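Local coordinates for putative lipoprotein (Bacteroides ovatus, PDB 3OQQ), which is of unknown function but is probably an extracellular lipoprotein, and holds several bound calcium ions in the crystal, at residues A[103-106]-A[111-114]; A[128-133]-A[181-186]; A[148-153]-A[191-196]. All blocks are in the same frame, centred on the assembly; numbering follows the deposited sequence.

Interaction 1 of 3, residues A[103-106]-A[111-114]. With CA (calcium ion), chain E.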
ATOM      1  N   LEU A 103     -18.154 -13.555  11.731  1.00 30.08           N
ATOM      2  CA  LEU A 103     -18.966 -12.478  12.271  1.00 29.03           C
ATOM      3  C   LEU A 103     -20.376 -12.983  12.588  1.00 34.06           C
ATOM      4  O   LEU A 103     -20.895 -13.887  11.924  1.00 33.34           O
ATOM      5  CB  LEU A 103     -19.027 -11.311  11.270  1.00 27.53           C
ATOM      6  CG  LEU A 103     -17.699 -10.666  10.845  1.00 29.24           C
ATOM      7  CD1 LEU A 103     -17.945  -9.652   9.751  1.00 28.19           C
ATOM      8  CD2 LEU A 103     -16.958 -10.019  12.040  1.00 25.87           C
ATOM      9  N   ALA A 104     -20.992 -12.373  13.594  1.00 31.34           N
ATOM     10  CA  ALA A 104     -22.367 -12.636  14.013  1.00 32.33           C
ATOM     11  C   ALA A 104     -22.927 -11.348  14.552  1.00 33.85           C
ATOM     12  O   ALA A 104     -22.208 -10.573  15.204  1.00 32.13           O
ATOM     13  CB  ALA A 104     -22.425 -13.748  15.062  1.00 33.99           C
ATOM     14  N   LEU A 105     -24.181 -11.086  14.227  1.00 29.79           N
ATOM     15  CA  LEU A 105     -24.878  -9.877  14.643  1.00 29.30           C
ATOM     16  C   LEU A 105     -25.517 -10.020  16.036  1.00 33.19           C
ATOM     17  O   LEU A 105     -26.423 -10.849  16.214  1.00 32.99           O
ATOM     18  CB  LEU A 105     -25.959  -9.543  13.604  1.00 29.67           C
ATOM     19  CG  LEU A 105     -25.973  -8.188  12.944  1.00 32.87           C
ATOM     20  CD1 LEU A 105     -24.602  -7.793  12.411  1.00 31.48           C
ATOM     21  CD2 LEU A 105     -26.979  -8.173  11.834  1.00 33.78           C
ATOM     22  N   PRO A 106     -25.108  -9.163  17.022  1.00 29.63           N
ATOM     23  CA  PRO A 106     -25.760  -9.183  18.345  1.00 29.99           C
ATOM     24  C   PRO A 106     -27.248  -8.859  18.213  1.00 37.16           C
ATOM     25  O   PRO A 106     -27.661  -8.294  17.202  1.00 36.35           O
ATOM     26  CB  PRO A 106     -25.005  -8.088  19.116  1.00 29.98           C
ATOM     27  CG  PRO A 106     -23.694  -7.985  18.420  1.00 32.13           C
ATOM     28  CD  PRO A 106     -24.063  -8.121  16.980  1.00 27.87           C
ATOM     29  N   GLN A 111     -31.099  -5.022  12.281  1.00 29.62           N
ATOM     30  CA  GLN A 111     -31.288  -6.295  11.589  1.00 30.36           C
ATOM     31  C   GLN A 111     -31.378  -6.101  10.068  1.00 35.87           C
ATOM     32  O   GLN A 111     -32.044  -5.171   9.604  1.00 36.55           O
ATOM     33  CB  GLN A 111     -32.509  -7.039  12.133  1.00 32.97           C
ATOM     34  CG  GLN A 111     -32.347  -7.482  13.600  1.00 37.42           C
ATOM     35  CD  GLN A 111     -31.139  -8.383  13.818  1.00 51.06           C
ATOM     36  OE1 GLN A 111     -31.003  -9.449  13.208  1.00 44.18           O
ATOM     37  NE2 GLN A 111     -30.223  -7.962  14.673  1.00 37.36           N
ATOM     38  N   PRO A 112     -30.697  -6.967   9.275  1.00 30.87           N
ATOM     39  CA  PRO A 112     -30.712  -6.770   7.827  1.00 30.60           C
ATOM     40  C   PRO A 112     -32.036  -7.108   7.161  1.00 36.80           C
ATOM     41  O   PRO A 112     -32.727  -8.062   7.541  1.00 37.62           O
ATOM     42  CB  PRO A 112     -29.578  -7.666   7.321  1.00 31.50           C
ATOM     43  CG  PRO A 112     -29.370  -8.674   8.371  1.00 36.42           C
ATOM     44  CD  PRO A 112     -29.840  -8.107   9.669  1.00 31.35           C
ATOM     45  N   THR A 113     -32.405  -6.229   6.218  1.00 33.54           N
ATOM     46  CA  THR A 113     -33.520  -6.291   5.263  1.00 35.38           C
ATOM     47  C   THR A 113     -33.037  -5.565   4.035  1.00 39.33           C
ATOM     48  O   THR A 113     -32.011  -4.882   4.108  1.00 36.41           O
ATOM     49  CB  THR A 113     -34.858  -5.737   5.770  1.00 43.75           C
ATOM     50  OG1 THR A 113     -34.728  -4.354   6.083  1.00 50.74           O
ATOM     51  CG2 THR A 113     -35.455  -6.540   6.924  1.00 40.87           C
ATOM     52  N   ASN A 114     -33.757  -5.680   2.912  1.00 38.21           N
ATOM     53  CA  ASN A 114     -33.339  -4.979   1.697  1.00 38.48           C
ATOM     54  C   ASN A 114     -33.479  -3.433   1.868  1.00 42.55           C
ATOM     55  O   ASN A 114     -32.912  -2.682   1.081  1.00 41.98           O
ATOM     56  CB  ASN A 114     -34.087  -5.503   0.478  1.00 38.94           C
ATOM     57  CG  ASN A 114     -33.515  -6.814  -0.039  1.00 51.31           C
ATOM     58  OD1 ASN A 114     -32.327  -6.913  -0.364  1.00 38.66           O
ATOM     59  ND2 ASN A 114     -34.340  -7.851  -0.154  1.00 40.12           N
TER
HETATM   60 CA    CA E 460     -30.444  -5.878  -0.588  1.00 49.25          CA
HETATM   61  O   HOH W   1     -29.142 -10.723  15.141  1.00 50.62           O
HETATM   62  O   HOH W   2     -31.349  -3.950  -1.058  1.00 37.90           O
HETATM   63  O   HOH W   3     -28.036  -5.141  -1.416  1.00 40.32           O
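Leu105 O accepts a hydrogen bond of 2.9 Å from a water that also donates to Gln111 OE1 at 3.0 Å. This water bridges the two segments, which make no direct hydrogen bond to each other. The Gln111 side chain bends at chi2 (-58°), and its amide end comes back toward 103-106. Its NE2 hydrogen-bonds Ala109 O, in the short link between the two segments. The second tie is apolar. Leu105 points at 111-114, and its CD2 meets Pro112 CD tip to tip at 3.6 Å. Strand 23-26 backs Leu105 through Val23, while Pro112 also touches Thr21 and Leu42. Segment 103-106 runs off the end of strand 96-104. Segment 111-114 is loop. Further along that loop, Asn114 OD1 binds a calcium ion at 2.2 Å. Asp117 and Gln164 supply other ligands. A water on the same ion donates to Asn114 O at 2.9 Å, so Asn114 is tied to the metal site both directly and through water. Between the segments themselves the link rests mainly on a methyl-to-ring contact and a water bridge, at the surface. These probably hold the two segments only lightly, while the calcium fixes the loop further on at Asn114.

Interaction 2 of 3, residues A[128-133]-A[181-186]. With CA (calcium ion), chain C; CA (calcium ion), chain B.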
ATOM      1  N   VAL A 128       2.995   1.821   4.865  1.00 17.74           N
ATOM      2  CA  VAL A 128       4.032   2.753   4.433  1.00 16.54           C
ATOM      3  C   VAL A 128       5.157   1.925   3.855  1.00 21.24           C
ATOM      4  O   VAL A 128       5.547   0.912   4.437  1.00 21.11           O
ATOM      5  CB  VAL A 128       4.521   3.781   5.510  1.00 17.51           C
ATOM      6  CG1 VAL A 128       5.275   3.105   6.667  1.00 16.66           C
ATOM      7  CG2 VAL A 128       5.367   4.887   4.853  1.00 16.85           C
ATOM      8  N   VAL A 129       5.638   2.334   2.690  1.00 18.76           N
ATOM      9  CA  VAL A 129       6.714   1.631   2.015  1.00 18.99           C
ATOM     10  C   VAL A 129       7.967   2.447   2.200  1.00 20.87           C
ATOM     11  O   VAL A 129       7.966   3.663   1.974  1.00 18.52           O
ATOM     12  CB  VAL A 129       6.407   1.348   0.530  1.00 23.35           C
ATOM     13  CG1 VAL A 129       7.594   0.680  -0.143  1.00 23.27           C
ATOM     14  CG2 VAL A 129       5.169   0.475   0.389  1.00 23.56           C
HETATM   15  N   MSE A 130       9.039   1.773   2.618  1.00 16.35           N
HETATM   16  CA  MSE A 130      10.325   2.418   2.845  1.00 14.77           C
HETATM   17  C   MSE A 130      11.381   1.722   2.066  1.00 19.53           C
HETATM   18  O   MSE A 130      11.624   0.551   2.301  1.00 19.42           O
HETATM   19  CB  MSE A 130      10.666   2.439   4.341  1.00 15.02           C
HETATM   20  CG  MSE A 130       9.703   3.286   5.126  1.00 18.51           C
HETATM   21 SE   MSE A 130      10.370   3.580   6.911  0.75 23.25          SE
HETATM   22  CE  MSE A 130       8.763   4.355   7.627  1.00 19.53           C
ATOM     23  N   PHE A 131      12.053   2.461   1.171  1.00 17.23           N
ATOM     24  CA  PHE A 131      13.081   1.889   0.311  1.00 15.82           C
ATOM     25  C   PHE A 131      14.439   2.484   0.513  1.00 20.58           C
ATOM     26  O   PHE A 131      14.558   3.662   0.834  1.00 19.98           O
ATOM     27  CB  PHE A 131      12.707   2.114  -1.164  1.00 15.54           C
ATOM     28  CG  PHE A 131      11.966   0.981  -1.780  1.00 16.60           C
ATOM     29  CD1 PHE A 131      12.634  -0.184  -2.166  1.00 19.63           C
ATOM     30  CD2 PHE A 131      10.598   1.072  -2.015  1.00 17.08           C
ATOM     31  CE1 PHE A 131      11.939  -1.234  -2.764  1.00 19.73           C
ATOM     32  CE2 PHE A 131       9.901  -0.002  -2.583  1.00 18.69           C
ATOM     33  CZ  PHE A 131      10.576  -1.137  -2.960  1.00 16.71           C
ATOM     34  N   GLU A 132      15.464   1.657   0.251  1.00 18.46           N
ATOM     35  CA  GLU A 132      16.884   1.976   0.119  1.00 17.62           C
ATOM     36  C   GLU A 132      17.128   2.085  -1.390  1.00 22.15           C
ATOM     37  O   GLU A 132      16.553   1.309  -2.149  1.00 21.38           O
ATOM     38  CB  GLU A 132      17.773   0.914   0.793  1.00 18.84           C
ATOM     39  CG  GLU A 132      18.180   1.293   2.217  1.00 13.68           C
ATOM     40  CD  GLU A 132      18.912   2.620   2.303  1.00 27.61           C
ATOM     41  OE1 GLU A 132      20.011   2.714   1.715  1.00 23.18           O
ATOM     42  OE2 GLU A 132      18.387   3.571   2.929  1.00 19.49           O
ATOM     43  N   ASP A 133      17.933   3.041  -1.834  1.00 21.29           N
ATOM     44  CA  ASP A 133      18.146   3.286  -3.258  1.00 21.96           C
ATOM     45  C   ASP A 133      19.455   2.742  -3.824  1.00 27.86           C
ATOM     46  O   ASP A 133      19.758   3.001  -4.984  1.00 30.41           O
ATOM     47  CB  ASP A 133      18.096   4.808  -3.523  1.00 22.72           C
ATOM     48  CG  ASP A 133      19.094   5.661  -2.743  1.00 31.82           C
ATOM     49  OD1 ASP A 133      20.129   5.112  -2.280  1.00 30.84           O
ATOM     50  OD2 ASP A 133      18.811   6.857  -2.535  1.00 36.35           O
ATOM     51  N   ASP A 181       1.057   8.137  -1.722  1.00 18.04           N
ATOM     52  CA  ASP A 181       1.391   9.463  -1.184  1.00 17.46           C
ATOM     53  C   ASP A 181       2.844   9.556  -0.826  1.00 20.30           C
ATOM     54  O   ASP A 181       3.285   8.798   0.032  1.00 18.46           O
ATOM     55  CB  ASP A 181       0.530   9.773   0.068  1.00 18.33           C
ATOM     56  CG  ASP A 181      -0.954   9.762  -0.206  1.00 22.50           C
ATOM     57  OD1 ASP A 181      -1.349   9.979  -1.392  1.00 20.45           O
ATOM     58  OD2 ASP A 181      -1.723   9.493   0.734  1.00 24.53           O
ATOM     59  N   VAL A 182       3.579  10.504  -1.445  1.00 16.74           N
ATOM     60  CA  VAL A 182       5.011  10.703  -1.182  1.00 15.19           C
ATOM     61  C   VAL A 182       5.208  11.381   0.171  1.00 20.45           C
ATOM     62  O   VAL A 182       4.885  12.558   0.339  1.00 20.71           O
ATOM     63  CB  VAL A 182       5.751  11.491  -2.292  1.00 18.76           C
ATOM     64  CG1 VAL A 182       7.262  11.506  -2.023  1.00 19.05           C
ATOM     65  CG2 VAL A 182       5.458  10.921  -3.667  1.00 17.66           C
ATOM     66  N   ARG A 183       5.826  10.670   1.101  1.00 15.55           N
ATOM     67  CA  ARG A 183       6.091  11.229   2.405  1.00 15.73           C
ATOM     68  C   ARG A 183       7.500  11.837   2.440  1.00 19.43           C
ATOM     69  O   ARG A 183       7.674  12.910   2.997  1.00 19.94           O
ATOM     70  CB  ARG A 183       5.844  10.146   3.481  1.00 16.00           C
ATOM     71  CG  ARG A 183       6.810  10.104   4.608  1.00 35.21           C
ATOM     72  CD  ARG A 183       6.150  10.103   5.955  1.00 38.35           C
ATOM     73  NE  ARG A 183       5.215   9.011   6.261  1.00 31.80           N
ATOM     74  CZ  ARG A 183       5.512   7.941   6.998  1.00 44.70           C
ATOM     75  NH1 ARG A 183       6.763   7.747   7.434  1.00 23.51           N
ATOM     76  NH2 ARG A 183       4.563   7.061   7.315  1.00 20.39           N
ATOM     77  N   ALA A 184       8.498  11.177   1.848  1.00 15.12           N
ATOM     78  CA  ALA A 184       9.872  11.689   1.860  1.00 14.08           C
ATOM     79  C   ALA A 184      10.703  11.065   0.753  1.00 17.09           C
ATOM     80  O   ALA A 184      10.416   9.938   0.334  1.00 15.54           O
ATOM     81  CB  ALA A 184      10.536  11.390   3.216  1.00 14.05           C
ATOM     82  N   VAL A 185      11.807  11.758   0.375  1.00 14.09           N
ATOM     83  CA  VAL A 185      12.793  11.269  -0.586  1.00 14.95           C
ATOM     84  C   VAL A 185      14.177  11.567   0.020  1.00 19.73           C
ATOM     85  O   VAL A 185      14.704  12.661  -0.138  1.00 19.94           O
ATOM     86  CB  VAL A 185      12.619  11.808  -2.034  1.00 18.26           C
ATOM     87  CG1 VAL A 185      13.611  11.147  -2.989  1.00 17.94           C
ATOM     88  CG2 VAL A 185      11.190  11.607  -2.539  1.00 17.51           C
ATOM     89  N   GLY A 186      14.709  10.599   0.768  1.00 17.64           N
ATOM     90  CA  GLY A 186      16.007  10.719   1.427  1.00 18.39           C
ATOM     91  C   GLY A 186      17.163  10.294   0.551  1.00 22.16           C
ATOM     92  O   GLY A 186      18.099   9.662   1.013  1.00 19.43           O
TER
HETATM   93 CA    CA C 458      19.830   5.110   2.318  1.00 20.66          CA
HETATM   94 CA    CA B 457      18.598   8.497   2.999  1.00 21.67          CA
HETATM   95  O   HOH W   4      21.420   5.030   0.545  1.00 21.04           O
HETATM   96  O   HOH W   5      20.768   7.259   2.047  1.00 18.14           O
HETATM   97  O   HOH W   6      21.506   4.549   3.970  1.00 17.06           O
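Val128 and Arg183 cross at about a right angle, with the valine lying over one face of the guanidinium group. Val128 CG2 stands 3.3 Å above the guanidinium plane, displaced from the centre of the group on the NH2 side. It is nearest to Arg183 NH2, at 3.4 Å. With chi1 at 67°, CG2 lies opposite the backbone N and CG1 takes the position between N and the carbonyl carbon. Met130, a selenomethionine, comes to the same group at a slant. Its chain is extended beyond CG, and its end methyl CE lies 3.9 Å from Arg183 NH1. Arg183 reaches both residues from strand 173-184 through a chain bent at chi2 and chi3. Strand 150-161 runs between the two strands, so the arginine spans over it and touches Val151. At its base Arg183 and Ala184 both face Val151, forming a classic beta bulge. Beyond the strands both segments run into calcium sites. Glu132 holds one ion with both carboxylate oxygens, OE2 at 2.2 Å, and Gly186 O holds the next at 2.4 Å. One water binds both ions. The guanidinium is buried, but its polar needs are met: NE forms a salt bridge with Glu153 OE2, and NH2 hydrogen-bonds Thr392 O. The apolar neighbours pack without competing for those bonds, and would probably strengthen the ion pair by keeping water away.

Interaction 3 of 3, residues A[148-153]-A[191-196]. With CA (calcium ion), chain B; CA (calcium ion), chain C.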
ATOM      1  N   ASN A 148      15.092   5.606   4.190  1.00 17.94           N
ATOM      2  CA  ASN A 148      14.168   6.727   3.960  1.00 17.59           C
ATOM      3  C   ASN A 148      14.366   7.302   2.555  1.00 20.84           C
ATOM      4  O   ASN A 148      13.867   8.384   2.265  1.00 18.83           O
ATOM      5  CB  ASN A 148      14.344   7.811   5.028  1.00 14.92           C
ATOM      6  CG  ASN A 148      15.693   8.470   4.907  1.00 28.59           C
ATOM      7  OD1 ASN A 148      16.426   8.201   3.959  1.00 16.60           O
ATOM      8  ND2 ASN A 148      16.032   9.359   5.819  1.00 13.75           N
ATOM      9  N   ASP A 149      15.135   6.596   1.700  1.00 18.59           N
ATOM     10  CA  ASP A 149      15.479   7.056   0.338  1.00 17.94           C
ATOM     11  C   ASP A 149      14.247   7.356  -0.483  1.00 18.71           C
ATOM     12  O   ASP A 149      14.246   8.338  -1.235  1.00 17.49           O
ATOM     13  CB  ASP A 149      16.413   6.068  -0.345  1.00 19.86           C
ATOM     14  CG  ASP A 149      17.676   5.881   0.501  1.00 25.92           C
ATOM     15  OD1 ASP A 149      17.876   6.675   1.474  1.00 23.90           O
ATOM     16  OD2 ASP A 149      18.437   4.940   0.224  1.00 24.56           O
ATOM     17  N   VAL A 150      13.185   6.547  -0.304  1.00 14.73           N
ATOM     18  CA  VAL A 150      11.847   6.777  -0.835  1.00 15.75           C
ATOM     19  C   VAL A 150      10.889   6.299   0.248  1.00 20.42           C
ATOM     20  O   VAL A 150      10.968   5.155   0.711  1.00 20.14           O
ATOM     21  CB  VAL A 150      11.477   6.199  -2.234  1.00 20.77           C
ATOM     22  CG1 VAL A 150      10.090   6.699  -2.663  1.00 20.79           C
ATOM     23  CG2 VAL A 150      12.510   6.568  -3.301  1.00 21.29           C
ATOM     24  N   VAL A 151      10.049   7.204   0.725  1.00 17.05           N
ATOM     25  CA  VAL A 151       9.090   6.834   1.775  1.00 14.82           C
ATOM     26  C   VAL A 151       7.746   7.222   1.227  1.00 17.99           C
ATOM     27  O   VAL A 151       7.538   8.388   0.878  1.00 16.51           O
ATOM     28  CB  VAL A 151       9.384   7.451   3.164  1.00 16.87           C
ATOM     29  CG1 VAL A 151       8.383   6.989   4.218  1.00 15.46           C
ATOM     30  CG2 VAL A 151      10.810   7.162   3.620  1.00 17.30           C
ATOM     31  N   PHE A 152       6.870   6.241   1.052  1.00 14.50           N
ATOM     32  CA  PHE A 152       5.535   6.559   0.573  1.00 13.50           C
ATOM     33  C   PHE A 152       4.493   5.752   1.246  1.00 18.07           C
ATOM     34  O   PHE A 152       4.689   4.576   1.487  1.00 17.82           O
ATOM     35  CB  PHE A 152       5.405   6.413  -0.944  1.00 13.17           C
ATOM     36  CG  PHE A 152       5.600   5.046  -1.553  1.00 13.23           C
ATOM     37  CD1 PHE A 152       6.864   4.622  -1.963  1.00 13.99           C
ATOM     38  CD2 PHE A 152       4.505   4.237  -1.849  1.00 14.00           C
ATOM     39  CE1 PHE A 152       7.033   3.408  -2.616  1.00 14.66           C
ATOM     40  CE2 PHE A 152       4.680   3.009  -2.486  1.00 17.03           C
ATOM     41  CZ  PHE A 152       5.945   2.618  -2.887  1.00 15.08           C
ATOM     42  N   GLU A 153       3.363   6.377   1.512  1.00 16.85           N
ATOM     43  CA  GLU A 153       2.192   5.707   2.080  1.00 17.68           C
ATOM     44  C   GLU A 153       1.306   5.216   0.986  1.00 21.08           C
ATOM     45  O   GLU A 153       1.180   5.855  -0.058  1.00 20.84           O
ATOM     46  CB  GLU A 153       1.381   6.658   2.975  1.00 19.35           C
ATOM     47  CG  GLU A 153       2.222   7.455   3.948  1.00 36.39           C
ATOM     48  CD  GLU A 153       1.454   8.295   4.949  1.00 55.99           C
ATOM     49  OE1 GLU A 153       0.270   8.606   4.682  1.00 29.64           O
ATOM     50  OE2 GLU A 153       2.038   8.626   6.009  1.00 55.42           O
ATOM     51  N   THR A 191      13.966   8.653  -8.593  1.00 20.49           N
ATOM     52  CA  THR A 191      13.197   9.414  -9.569  1.00 19.81           C
ATOM     53  C   THR A 191      11.745   8.951  -9.642  1.00 21.28           C
ATOM     54  O   THR A 191      10.879   9.747  -9.981  1.00 19.81           O
ATOM     55  CB  THR A 191      13.849   9.290 -10.960  1.00 26.21           C
ATOM     56  OG1 THR A 191      14.009   7.906 -11.266  1.00 24.07           O
ATOM     57  CG2 THR A 191      15.214   9.998 -11.050  1.00 26.18           C
ATOM     58  N   VAL A 192      11.498   7.650  -9.419  1.00 16.37           N
ATOM     59  CA  VAL A 192      10.170   7.050  -9.572  1.00 15.09           C
ATOM     60  C   VAL A 192       9.842   6.130  -8.402  1.00 17.89           C
ATOM     61  O   VAL A 192      10.738   5.523  -7.825  1.00 18.45           O
ATOM     62  CB  VAL A 192      10.064   6.237 -10.920  1.00 18.48           C
ATOM     63  CG1 VAL A 192       8.648   5.689 -11.144  1.00 16.64           C
ATOM     64  CG2 VAL A 192      10.512   7.051 -12.140  1.00 18.90           C
ATOM     65  N   LEU A 193       8.542   6.037  -8.064  1.00 14.37           N
ATOM     66  CA  LEU A 193       7.953   5.051  -7.166  1.00 13.63           C
ATOM     67  C   LEU A 193       6.824   4.400  -7.955  1.00 19.97           C
ATOM     68  O   LEU A 193       6.290   5.002  -8.886  1.00 20.47           O
ATOM     69  CB  LEU A 193       7.497   5.583  -5.810  1.00 11.95           C
ATOM     70  CG  LEU A 193       6.327   6.561  -5.716  1.00 15.27           C
ATOM     71  CD1 LEU A 193       5.008   5.842  -5.626  1.00 15.94           C
ATOM     72  CD2 LEU A 193       6.467   7.395  -4.477  1.00 14.45           C
ATOM     73  N   GLY A 194       6.488   3.177  -7.624  1.00 16.44           N
ATOM     74  CA  GLY A 194       5.413   2.509  -8.345  1.00 16.43           C
ATOM     75  C   GLY A 194       4.970   1.213  -7.714  1.00 22.00           C
ATOM     76  O   GLY A 194       5.469   0.806  -6.656  1.00 20.46           O
ATOM     77  N   VAL A 195       4.051   0.538  -8.394  1.00 19.43           N
ATOM     78  CA  VAL A 195       3.531  -0.732  -7.916  1.00 18.81           C
ATOM     79  C   VAL A 195       3.072  -1.530  -9.114  1.00 20.37           C
ATOM     80  O   VAL A 195       2.600  -0.980 -10.097  1.00 18.23           O
ATOM     81  CB  VAL A 195       2.379  -0.563  -6.841  1.00 22.07           C
ATOM     82  CG1 VAL A 195       1.136   0.129  -7.413  1.00 21.43           C
ATOM     83  CG2 VAL A 195       2.001  -1.900  -6.184  1.00 22.05           C
ATOM     84  N   VAL A 196       3.260  -2.818  -9.029  1.00 16.77           N
ATOM     85  CA  VAL A 196       2.704  -3.779  -9.950  1.00 17.29           C
ATOM     86  C   VAL A 196       1.540  -4.403  -9.191  1.00 23.35           C
ATOM     87  O   VAL A 196       1.751  -4.930  -8.095  1.00 22.01           O
ATOM     88  CB  VAL A 196       3.705  -4.866 -10.421  1.00 19.89           C
ATOM     89  CG1 VAL A 196       2.985  -5.899 -11.278  1.00 20.90           C
ATOM     90  CG2 VAL A 196       4.911  -4.273 -11.150  1.00 18.43           C
TER
HETATM   91 CA    CA B 457      18.598   8.497   2.999  1.00 21.67          CA
HETATM   92 CA    CA C 458      19.830   5.110   2.318  1.00 20.66          CA
HETATM   93  O   HOH W   5      20.768   7.259   2.047  1.00 18.14           O
HETATM   94  O   HOH W   4      21.420   5.030   0.545  1.00 21.04           O
HETATM   95  O   HOH W   6      21.506   4.549   3.970  1.00 17.06           O
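Phe152 lays its ring against Leu193, which it meets from CB out along the ring. CB comes first, 3.8 Å from Leu193 CD2. Chi1 of 63° puts CG between the backbone N and the carbonyl carbon, which turns the ring toward Leu193. On one side of the ring, CD1 lies 3.8 Å from Leu193 CD2, and the next atom, CE1, lies 3.9 Å from Leu193 CB. On the other side, CD2 is 4.1 Å from Leu193 CD1. That methyl sits over the centre of the face, 4.0 Å from the centroid and 5° off the ring normal, a CH-pi contact. At the tip, CZ comes within 4.2 Å of Gly194 O. Val150 CG1 adds an apolar contact with Leu193 CD2. An alanine in place of Phe152 would probably leave Leu193 CD1 without its aromatic partner and open a gap between the strands. At the start of the same segment, Asp149 joins two calcium ions: OD1 binds both, and OD2 binds one of them. The contact is buried between two sheets packed face to face. Strand 150-161, between strands 122-131 and 173-184, lies across strand 190-198 of the six-stranded antiparallel sheet. The axes of 150-153 and 191-196 approach to 9.0 Å and cross at -39°. Leu180 and Val182 of strand 173-184, Leu271 of strand 266-272 and Ile337 of strand 333-339 extend the same core.

Interactions 2 and 3 form one unit, with centres about 5 Å apart. Segment 148-153 lies between the two segments of interaction 2. Val129 N lies 2.7 Å from Phe152 O, and Ala184 O lies 2.8 Å from Val151 N, both probable hydrogen bonds. Interaction 2 spans one face of this strand and interaction 3 packs the other against the second sheet. The two share a pair of calcium ions, which Glu132, Asp149 and Gly186 help to bind with Asp146, Asn148 and Glu397. Interaction 1 is remote: its centre is about 42 Å from that of interaction 2 and 41 Å from that of interaction 3. Its Asn114 binds a separate calcium ion.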